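Local coordinates for putative nucleoprotein (Infectious salmon anemia virus, PDB 4EWC) that encapsidates the negative-strand viral RNA, shielding it from nucleases and forming the ribonucleoprotein that serves as template for transcription and replication, at residues 336-344 / 355-363; 107-118 / 298-309. One frame throughout, in Å; residues are numbered along the deposited sequence.

Contact 1 (336-344 / 355-363); sequences FSIIQKKVR and LTSALKISD
Gln340 reaches from helix 334-346 to the C-terminal end of helix 350-358, and its path shows how a long amide can reach carbonyls at and just beyond the end of a helix. With CG anti to the backbone N (chi1 -158°) and the chain extended beyond it, CB leads to CG, which lies 4.1 Å from Thr356 CG2. CD then passes near the carbonyls of Thr356 and Leu359, and NE2 at the tip donates to Thr356 O at 2.9 Å in a nearly straight bond (165°), with that oxygen close to the amide plane. Leu359 N reaches Thr356 O from the opposite face, so two donors grip it, while Leu359 O lies 2.8 Å from Gln340 NE2. One turn on, Arg344 NE donates to Ser357 OG, 2.8 Å away at the edge of the guanidinium, in a more bent bond. At the other end the Phe336 ring turns its edge to Leu359 O, and its CD2 meets Ile361 CD1 at 3.5 Å. Thr356 OG1 is bonded within its own helix, to Gln352 O. The pair belongs to the helical bundle: helix 315-326 packs against Phe336, Val343 and Leu359, and helix 369-381 against Thr356 and Leu359.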
loop_
_atom_site.group_PDB
_atom_site.type_symbol
_atom_site.label_atom_id
_atom_site.label_comp_id
_atom_site.label_asym_id
_atom_site.label_seq_id
_atom_site.Cartn_x
_atom_site.Cartn_y
_atom_site.Cartn_z
ATOM N N PHE A 336 -22.168 24.004 -26.082
ATOM C CA PHE A 336 -20.790 24.158 -25.613
ATOM C C PHE A 336 -20.700 25.099 -24.402
ATOM O O PHE A 336 -20.018 24.800 -23.430
ATOM C CB PHE A 336 -19.911 24.666 -26.753
ATOM C CG PHE A 336 -18.442 24.584 -26.479
ATOM C CD1 PHE A 336 -17.788 25.610 -25.820
ATOM C CD2 PHE A 336 -17.702 23.496 -26.909
ATOM C CE1 PHE A 336 -16.424 25.550 -25.578
ATOM C CE2 PHE A 336 -16.332 23.424 -26.664
ATOM C CZ PHE A 336 -15.690 24.455 -26.000
ATOM N N SER A 337 -21.402 26.226 -24.458
ATOM C CA SER A 337 -21.431 27.168 -23.340
ATOM C C SER A 337 -22.142 26.603 -22.100
ATOM O O SER A 337 -21.831 26.972 -20.968
ATOM C CB SER A 337 -22.105 28.476 -23.761
ATOM O OG SER A 337 -21.432 29.058 -24.856
ATOM N N ILE A 338 -23.105 25.719 -22.324
ATOM C CA ILE A 338 -23.863 25.148 -21.228
ATOM C C ILE A 338 -23.029 24.127 -20.488
ATOM O O ILE A 338 -23.061 24.054 -19.255
ATOM C CB ILE A 338 -25.108 24.438 -21.737
ATOM C CG1 ILE A 338 -26.008 25.433 -22.461
ATOM C CG2 ILE A 338 -25.838 23.752 -20.585
ATOM C CD1 ILE A 338 -27.199 24.788 -23.114
ATOM N N ILE A 339 -22.291 23.336 -21.256
ATOM C CA ILE A 339 -21.472 22.300 -20.693
ATOM C C ILE A 339 -20.286 22.956 -20.030
ATOM O O ILE A 339 -19.856 22.540 -18.947
ATOM C CB ILE A 339 -20.985 21.308 -21.756
ATOM C CG1 ILE A 339 -22.158 20.736 -22.552
ATOM C CG2 ILE A 339 -20.206 20.173 -21.109
ATOM C CD1 ILE A 339 -21.764 19.556 -23.445
ATOM N N GLN A 340 -19.773 23.999 -20.671
ATOM C CA GLN A 340 -18.619 24.723 -20.150
ATOM C C GLN A 340 -18.913 25.301 -18.778
ATOM O O GLN A 340 -18.078 25.249 -17.872
ATOM C CB GLN A 340 -18.248 25.860 -21.081
ATOM C CG GLN A 340 -16.812 26.287 -20.897
ATOM C CD GLN A 340 -16.397 27.382 -21.844
ATOM O OE1 GLN A 340 -17.236 28.044 -22.457
ATOM N NE2 GLN A 340 -15.089 27.581 -21.972
ATOM N N LYS A 341 -20.109 25.863 -18.646
ATOM C CA LYS A 341 -20.561 26.463 -17.412
ATOM C C LYS A 341 -20.671 25.394 -16.329
ATOM O O LYS A 341 -20.311 25.618 -15.180
ATOM C CB LYS A 341 -21.914 27.149 -17.645
ATOM C CG LYS A 341 -22.718 27.472 -16.371
ATOM C CD LYS A 341 -24.205 27.644 -16.672
ATOM C CE LYS A 341 -24.775 26.450 -17.473
ATOM N NZ LYS A 341 -24.756 25.158 -16.739
ATOM N N LYS A 342 -21.164 24.222 -16.702
ATOM C CA LYS A 342 -21.263 23.125 -15.753
ATOM C C LYS A 342 -19.886 22.687 -15.293
ATOM O O LYS A 342 -19.660 22.520 -14.086
ATOM C CB LYS A 342 -22.023 21.948 -16.348
ATOM C CG LYS A 342 -23.495 22.198 -16.451
ATOM C CD LYS A 342 -24.176 21.067 -17.169
ATOM C CE LYS A 342 -25.645 21.364 -17.377
ATOM N NZ LYS A 342 -26.306 20.228 -18.073
ATOM N N VAL A 343 -18.968 22.516 -16.247
ATOM C CA VAL A 343 -17.612 22.151 -15.888
ATOM C C VAL A 343 -16.955 23.209 -15.010
ATOM O O VAL A 343 -16.295 22.863 -14.027
ATOM C CB VAL A 343 -16.736 21.857 -17.104
ATOM C CG1 VAL A 343 -15.342 21.406 -16.665
ATOM C CG2 VAL A 343 -17.368 20.783 -17.949
ATOM N N ARG A 344 -17.142 24.487 -15.343
ATOM C CA ARG A 344 -16.558 25.570 -14.546
ATOM C C ARG A 344 -17.011 25.480 -13.109
ATOM O O ARG A 344 -16.195 25.581 -12.206
ATOM C CB ARG A 344 -16.845 26.967 -15.133
ATOM C CG ARG A 344 -15.803 28.025 -14.711
ATOM C CD ARG A 344 -15.975 29.351 -15.443
ATOM N NE ARG A 344 -14.895 30.298 -15.188
ATOM C CZ ARG A 344 -14.742 30.992 -14.059
ATOM N NH1 ARG A 344 -15.588 30.827 -13.050
ATOM N NH2 ARG A 344 -13.732 31.853 -13.927
ATOM N N LEU A 355 -8.716 27.653 -16.807
ATOM C CA LEU A 355 -8.370 26.642 -17.804
ATOM C C LEU A 355 -9.622 26.186 -18.559
ATOM O O LEU A 355 -9.647 26.168 -19.791
ATOM C CB LEU A 355 -7.661 25.477 -17.112
ATOM C CG LEU A 355 -6.539 24.698 -17.781
ATOM C CD1 LEU A 355 -5.578 25.570 -18.563
ATOM C CD2 LEU A 355 -5.780 23.915 -16.710
ATOM N N THR A 356 -10.662 25.840 -17.807
ATOM C CA THR A 356 -11.975 25.538 -18.375
ATOM C C THR A 356 -12.525 26.649 -19.297
ATOM O O THR A 356 -13.005 26.382 -20.397
ATOM C CB THR A 356 -13.015 25.251 -17.256
ATOM O OG1 THR A 356 -12.632 24.082 -16.522
ATOM C CG2 THR A 356 -14.417 25.061 -17.840
ATOM N N SER A 357 -12.468 27.896 -18.842
ATOM C CA SER A 357 -12.987 29.006 -19.641
ATOM C C SER A 357 -12.128 29.234 -20.873
ATOM O O SER A 357 -12.617 29.682 -21.905
ATOM C CB SER A 357 -13.057 30.285 -18.824
ATOM O OG SER A 357 -14.089 30.224 -17.860
ATOM N N ALA A 358 -10.845 28.923 -20.747
ATOM C CA ALA A 358 -9.912 29.039 -21.844
ATOM C C ALA A 358 -10.289 28.182 -23.062
ATOM O O ALA A 358 -9.862 28.463 -24.181
ATOM C CB ALA A 358 -8.506 28.720 -21.369
ATOM N N LEU A 359 -11.089 27.140 -22.870
ATOM C CA LEU A 359 -11.537 26.334 -24.017
ATOM C C LEU A 359 -12.584 27.077 -24.827
ATOM O O LEU A 359 -13.623 27.489 -24.304
ATOM C CB LEU A 359 -12.110 24.995 -23.591
ATOM C CG LEU A 359 -11.133 24.015 -22.960
ATOM C CD1 LEU A 359 -11.924 23.024 -22.138
ATOM C CD2 LEU A 359 -10.304 23.305 -24.022
ATOM N N LYS A 360 -12.307 27.237 -26.115
ATOM C CA LYS A 360 -13.214 27.956 -26.987
ATOM C C LYS A 360 -13.470 27.195 -28.275
ATOM O O LYS A 360 -12.550 26.621 -28.877
ATOM C CB LYS A 360 -12.675 29.350 -27.256
ATOM C CG LYS A 360 -12.941 30.291 -26.105
ATOM C CD LYS A 360 -11.939 31.419 -26.042
ATOM C CE LYS A 360 -12.304 32.353 -24.912
ATOM N NZ LYS A 360 -11.227 33.337 -24.641
ATOM N N ILE A 361 -14.733 27.199 -28.688
ATOM C CA ILE A 361 -15.171 26.485 -29.883
ATOM C C ILE A 361 -14.461 26.978 -31.146
ATOM O O ILE A 361 -14.487 26.323 -32.185
ATOM C CB ILE A 361 -16.692 26.628 -30.069
ATOM C CG1 ILE A 361 -17.241 25.528 -30.980
ATOM C CG2 ILE A 361 -17.033 28.005 -30.603
ATOM C CD1 ILE A 361 -17.237 24.147 -30.357
ATOM N N SER A 362 -13.815 28.132 -31.044
ATOM C CA SER A 362 -13.089 28.713 -32.164
ATOM C C SER A 362 -11.576 28.619 -31.978
ATOM O O SER A 362 -10.869 29.624 -32.078
ATOM C CB SER A 362 -13.491 30.180 -32.334
ATOM O OG SER A 362 -13.406 30.871 -31.095
ATOM N N ASP A 363 -11.079 27.415 -31.708
ATOM C CA ASP A 363 -9.638 27.201 -31.586
ATOM C C ASP A 363 -9.194 26.096 -32.533
ATOM O O ASP A 363 -10.011 25.294 -32.992
ATOM C CB ASP A 363 -9.254 26.834 -30.151
ATOM C CG ASP A 363 -9.489 27.967 -29.172
ATOM O OD1 ASP A 363 -9.208 29.135 -29.528
ATOM O OD2 ASP A 363 -9.954 27.684 -28.042
#

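Contact 2 (107-118 / 298-309); sequences FSKEAAANIEMA and ANIPSKYLRHMR
This is a helix-to-loop contact between sequence-distant parts of the nucleoprotein's alpha-helical fold: the C-terminal part of helix 96-114 and the residues just after it lie against the loop 298-301 and the short helix 302-305 that follows it, the latter two belonging to the helical-bundle region. Asn114, buried at the centre, shows the principle of a side-chain amide reading the backbone of a loop. Its ND2 donates twice, first to Ile300 O at 2.7 Å in a nearly straight bond (169°). The second bond, to Ala298 O at 3.0 Å, is less straight. Both oxygens lie near the amide plane, although ND2 stands above the carbonyl plane of Ala298. Two bonds from one nitrogen fix the rotation of the amide and bridge two carbonyls of the loop. OD1 is thereby turned toward Ser302 and Leu305, whose CD2 lies over a face of the amide, 3.5 Å from Asn114 CG, as the two side chains cross at about a right angle.

One turn earlier, Glu110 has CG anti to the backbone N (chi1 -160°) and then bends at chi2, which carries its carboxylate past Asn299 O to the start of helix 302-305. There OE2 takes a weak bond from Ser302 N at 3.4 Å, next to Pro301 at the N-cap position; the negative charge would suit the positive end of the helix dipole. Ala111 closes in through its backbone, CA making a CH...O contact with Ala298 O, the same oxygen that Asn114 uses. Phe107 ends the row, its ring against the Asn299 amide with the planes 45° apart and CZ near Ala298 CB. Phe107 and Ala111 also touch Met281 of helix 279-284. Beyond Asn114, the Arg309 guanidinium lies between Met117 O over one face and Leu305 C over the opposite one, with NH2 3.3 Å from Met117 CB.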
loop_
_atom_site.group_PDB
_atom_site.type_symbol
_atom_site.label_atom_id
_atom_site.label_comp_id
_atom_site.label_asym_id
_atom_site.label_seq_id
_atom_site.Cartn_x
_atom_site.Cartn_y
_atom_site.Cartn_z
ATOM N N PHE A 107 -22.889 -0.485 -21.280
ATOM C CA PHE A 107 -22.181 0.607 -20.609
ATOM C C PHE A 107 -22.061 1.822 -21.519
ATOM O O PHE A 107 -22.402 2.935 -21.113
ATOM C CB PHE A 107 -20.791 0.126 -20.174
ATOM C CG PHE A 107 -20.075 1.054 -19.222
ATOM C CD1 PHE A 107 -20.358 1.044 -17.867
ATOM C CD2 PHE A 107 -19.079 1.884 -19.672
ATOM C CE1 PHE A 107 -19.684 1.871 -16.995
ATOM C CE2 PHE A 107 -18.412 2.710 -18.800
ATOM C CZ PHE A 107 -18.713 2.707 -17.464
ATOM N N SER A 108 -21.599 1.599 -22.752
ATOM C CA SER A 108 -21.396 2.689 -23.717
ATOM C C SER A 108 -22.697 3.352 -24.152
ATOM O O SER A 108 -22.729 4.545 -24.391
ATOM C CB SER A 108 -20.647 2.208 -24.955
ATOM O OG SER A 108 -19.319 1.887 -24.624
ATOM N N LYS A 109 -23.764 2.568 -24.275
ATOM C CA LYS A 109 -25.072 3.109 -24.632
ATOM C C LYS A 109 -25.567 3.990 -23.493
ATOM O O LYS A 109 -26.118 5.072 -23.708
ATOM C CB LYS A 109 -26.086 1.986 -24.890
ATOM C CG LYS A 109 -27.319 2.423 -25.688
ATOM C CD LYS A 109 -28.610 1.801 -25.157
ATOM C CE LYS A 109 -29.018 2.397 -23.801
ATOM N NZ LYS A 109 -30.390 1.988 -23.364
ATOM N N GLU A 110 -25.371 3.523 -22.269
ATOM C CA GLU A 110 -25.829 4.297 -21.135
ATOM C C GLU A 110 -24.993 5.557 -20.980
ATOM O O GLU A 110 -25.532 6.614 -20.703
ATOM C CB GLU A 110 -25.844 3.464 -19.839
ATOM C CG GLU A 110 -26.749 4.072 -18.792
ATOM C CD GLU A 110 -28.127 4.423 -19.357
ATOM O OE1 GLU A 110 -28.823 3.480 -19.809
ATOM O OE2 GLU A 110 -28.502 5.629 -19.373
ATOM N N ALA A 111 -23.683 5.428 -21.159
ATOM C CA ALA A 111 -22.783 6.575 -21.155
ATOM C C ALA A 111 -23.103 7.564 -22.284
ATOM O O ALA A 111 -22.984 8.776 -22.115
ATOM C CB ALA A 111 -21.339 6.104 -21.261
ATOM N N ALA A 112 -23.520 7.036 -23.430
ATOM C CA ALA A 112 -23.812 7.858 -24.596
ATOM C C ALA A 112 -25.169 8.509 -24.486
ATOM O O ALA A 112 -25.554 9.316 -25.327
ATOM C CB ALA A 112 -23.719 7.044 -25.889
ATOM N N ALA A 113 -25.914 8.133 -23.457
ATOM C CA ALA A 113 -27.166 8.815 -23.129
ATOM C C ALA A 113 -26.800 10.014 -22.291
ATOM O O ALA A 113 -27.378 11.092 -22.420
ATOM C CB ALA A 113 -28.077 7.899 -22.339
ATOM N N ASN A 114 -25.820 9.788 -21.423
ATOM C CA ASN A 114 -25.387 10.768 -20.450
ATOM C C ASN A 114 -24.521 11.877 -21.034
ATOM O O ASN A 114 -24.587 13.013 -20.559
ATOM C CB ASN A 114 -24.678 10.082 -19.273
ATOM C CG ASN A 114 -25.651 9.414 -18.320
ATOM O OD1 ASN A 114 -26.707 9.970 -18.012
ATOM N ND2 ASN A 114 -25.303 8.220 -17.849
ATOM N N ILE A 115 -23.717 11.556 -22.050
ATOM C CA ILE A 115 -22.899 12.583 -22.692
ATOM C C ILE A 115 -23.768 13.546 -23.497
ATOM O O ILE A 115 -23.494 14.743 -23.537
ATOM C CB ILE A 115 -21.738 12.021 -23.552
ATOM C CG1 ILE A 115 -22.239 10.935 -24.503
ATOM C CG2 ILE A 115 -20.625 11.480 -22.667
ATOM C CD1 ILE A 115 -22.259 11.341 -25.971
ATOM N N GLU A 116 -24.830 13.039 -24.114
ATOM C CA GLU A 116 -25.726 13.914 -24.866
ATOM C C GLU A 116 -26.550 14.815 -23.933
ATOM O O GLU A 116 -26.856 15.962 -24.272
ATOM C CB GLU A 116 -26.625 13.102 -25.813
HETATM N N MSE A 117 -26.883 14.299 -22.752
HETATM C CA MSE A 117 -27.698 15.041 -21.798
HETATM C C MSE A 117 -26.912 16.107 -21.021
HETATM O O MSE A 117 -27.505 16.912 -20.300
HETATM C CB MSE A 117 -28.321 14.062 -20.805
HETATM C CG MSE A 117 -29.319 13.104 -21.436
HETATM SE SE MSE A 117 -30.805 13.959 -22.296
HETATM C CE MSE A 117 -31.681 14.661 -20.703
ATOM N N ALA A 118 -25.590 16.121 -21.181
ATOM C CA ALA A 118 -24.755 17.186 -20.627
ATOM C C ALA A 118 -25.271 18.595 -20.979
ATOM O O ALA A 118 -25.096 19.533 -20.203
ATOM C CB ALA A 118 -23.305 17.021 -21.070
ATOM N N ALA A 298 -20.329 6.749 -15.087
ATOM C CA ALA A 298 -20.722 6.939 -16.492
ATOM C C ALA A 298 -21.999 6.169 -16.950
ATOM O O ALA A 298 -22.729 6.633 -17.829
ATOM C CB ALA A 298 -19.551 6.619 -17.396
ATOM N N ASN A 299 -22.270 5.017 -16.345
ATOM C CA ASN A 299 -23.442 4.228 -16.706
ATOM C C ASN A 299 -24.659 4.391 -15.778
ATOM O O ASN A 299 -25.573 3.546 -15.791
ATOM C CB ASN A 299 -23.073 2.744 -16.736
ATOM C CG ASN A 299 -22.539 2.260 -15.403
ATOM O OD1 ASN A 299 -21.913 3.030 -14.657
ATOM N ND2 ASN A 299 -22.774 0.987 -15.091
ATOM N N ILE A 300 -24.673 5.433 -14.948
ATOM C CA ILE A 300 -25.860 5.714 -14.148
ATOM C C ILE A 300 -26.951 6.166 -15.100
ATOM O O ILE A 300 -26.714 7.030 -15.936
ATOM C CB ILE A 300 -25.621 6.811 -13.117
ATOM C CG1 ILE A 300 -24.684 6.311 -12.026
ATOM C CG2 ILE A 300 -26.922 7.268 -12.519
ATOM C CD1 ILE A 300 -24.171 7.407 -11.132
ATOM N N PRO A 301 -28.142 5.556 -14.996
ATOM C CA PRO A 301 -29.295 5.848 -15.859
ATOM C C PRO A 301 -29.598 7.344 -15.935
ATOM O O PRO A 301 -29.805 7.988 -14.900
ATOM C CB PRO A 301 -30.437 5.085 -15.181
ATOM C CG PRO A 301 -29.774 3.963 -14.474
ATOM C CD PRO A 301 -28.439 4.484 -14.027
ATOM N N SER A 302 -29.631 7.882 -17.153
ATOM C CA SER A 302 -29.679 9.332 -17.361
ATOM C C SER A 302 -30.854 10.056 -16.694
ATOM O O SER A 302 -30.724 11.222 -16.320
ATOM C CB SER A 302 -29.643 9.658 -18.853
ATOM O OG SER A 302 -30.898 9.420 -19.447
ATOM N N LYS A 303 -31.990 9.375 -16.547
ATOM C CA LYS A 303 -33.149 9.968 -15.884
ATOM C C LYS A 303 -32.818 10.378 -14.447
ATOM O O LYS A 303 -33.426 11.294 -13.898
ATOM C CB LYS A 303 -34.351 9.012 -15.900
ATOM N N TYR A 304 -31.844 9.701 -13.853
ATOM C CA TYR A 304 -31.459 9.966 -12.483
ATOM C C TYR A 304 -30.315 10.975 -12.404
ATOM O O TYR A 304 -30.292 11.824 -11.502
ATOM C CB TYR A 304 -31.047 8.668 -11.787
ATOM C CG TYR A 304 -32.096 7.586 -11.797
ATOM C CD1 TYR A 304 -33.437 7.884 -11.566
ATOM C CD2 TYR A 304 -31.744 6.251 -12.029
ATOM C CE1 TYR A 304 -34.411 6.879 -11.563
ATOM C CE2 TYR A 304 -32.706 5.244 -12.034
ATOM C CZ TYR A 304 -34.043 5.570 -11.797
ATOM O OH TYR A 304 -35.000 4.586 -11.790
ATOM N N LEU A 305 -29.367 10.875 -13.334
ATOM C CA LEU A 305 -28.158 11.690 -13.304
ATOM C C LEU A 305 -28.473 13.138 -13.660
ATOM O O LEU A 305 -27.792 14.071 -13.208
ATOM C CB LEU A 305 -27.114 11.112 -14.275
ATOM C CG LEU A 305 -25.626 11.427 -14.118
ATOM C CD1 LEU A 305 -25.090 10.935 -12.786
ATOM C CD2 LEU A 305 -24.808 10.811 -15.261
ATOM N N ARG A 306 -29.514 13.324 -14.469
ATOM C CA ARG A 306 -29.933 14.655 -14.921
ATOM C C ARG A 306 -30.128 15.564 -13.728
ATOM O O ARG A 306 -29.833 16.762 -13.778
ATOM C CB ARG A 306 -31.247 14.555 -15.722
ATOM N N HIS A 307 -30.620 14.962 -12.648
ATOM C CA HIS A 307 -30.894 15.659 -11.395
ATOM C C HIS A 307 -29.658 15.758 -10.502
ATOM O O HIS A 307 -29.610 16.599 -9.613
ATOM C CB HIS A 307 -31.989 14.908 -10.636
ATOM C CG HIS A 307 -33.296 14.849 -11.359
ATOM N ND1 HIS A 307 -34.317 15.767 -11.176
ATOM C CD2 HIS A 307 -33.770 13.964 -12.283
ATOM C CE1 HIS A 307 -35.332 15.464 -11.931
ATOM N NE2 HIS A 307 -35.044 14.369 -12.625
HETATM N N MSE A 308 -28.675 14.884 -10.715
HETATM C CA MSE A 308 -27.526 14.821 -9.828
HETATM C C MSE A 308 -26.233 14.671 -10.616
HETATM O O MSE A 308 -25.452 13.721 -10.408
HETATM C CB MSE A 308 -27.693 13.678 -8.838
HETATM C CG MSE A 308 -28.837 13.884 -7.884
HETATM SE SE MSE A 308 -28.380 15.238 -6.549
HETATM C CE MSE A 308 -27.306 14.100 -5.386
ATOM N N ARG A 309 -26.027 15.630 -11.516
ATOM C CA ARG A 309 -24.893 15.646 -12.427
ATOM C C ARG A 309 -23.576 15.209 -11.790
ATOM O O ARG A 309 -22.893 14.367 -12.338
ATOM C CB ARG A 309 -24.753 17.019 -13.085
ATOM C CG ARG A 309 -25.728 17.254 -14.228
ATOM C CD ARG A 309 -25.385 16.358 -15.399
ATOM N NE ARG A 309 -26.569 15.851 -16.100
ATOM C CZ ARG A 309 -26.551 14.827 -16.956
ATOM N NH1 ARG A 309 -25.404 14.200 -17.229
ATOM N NH2 ARG A 309 -27.678 14.432 -17.542
#

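Overall arrangement
After the N-terminal strands and helix 72-80, the chain enters helix 96-114 and its end at residues 115-118, then travels about 180 residues before contact 2 closes this long loop at 298-309. Contact 1 opens only afterwards and closes a much shorter one, joining consecutive helices 334-346 and 350-358. The two loops are therefore in series, neither nesting nor crossing. In space their centres lie about 20 Å apart, and they meet at Ala118: Lys342 NZ probably hydrogen-bonds Ala118 O, and Ile339 packs on its CB. Helix 315-326 touches both contacts. Contact 2 thus ties helix 96-114 to 298-309, contact 1 joins two bundle helices, and Ala118 links 107-118 to helix 334-346.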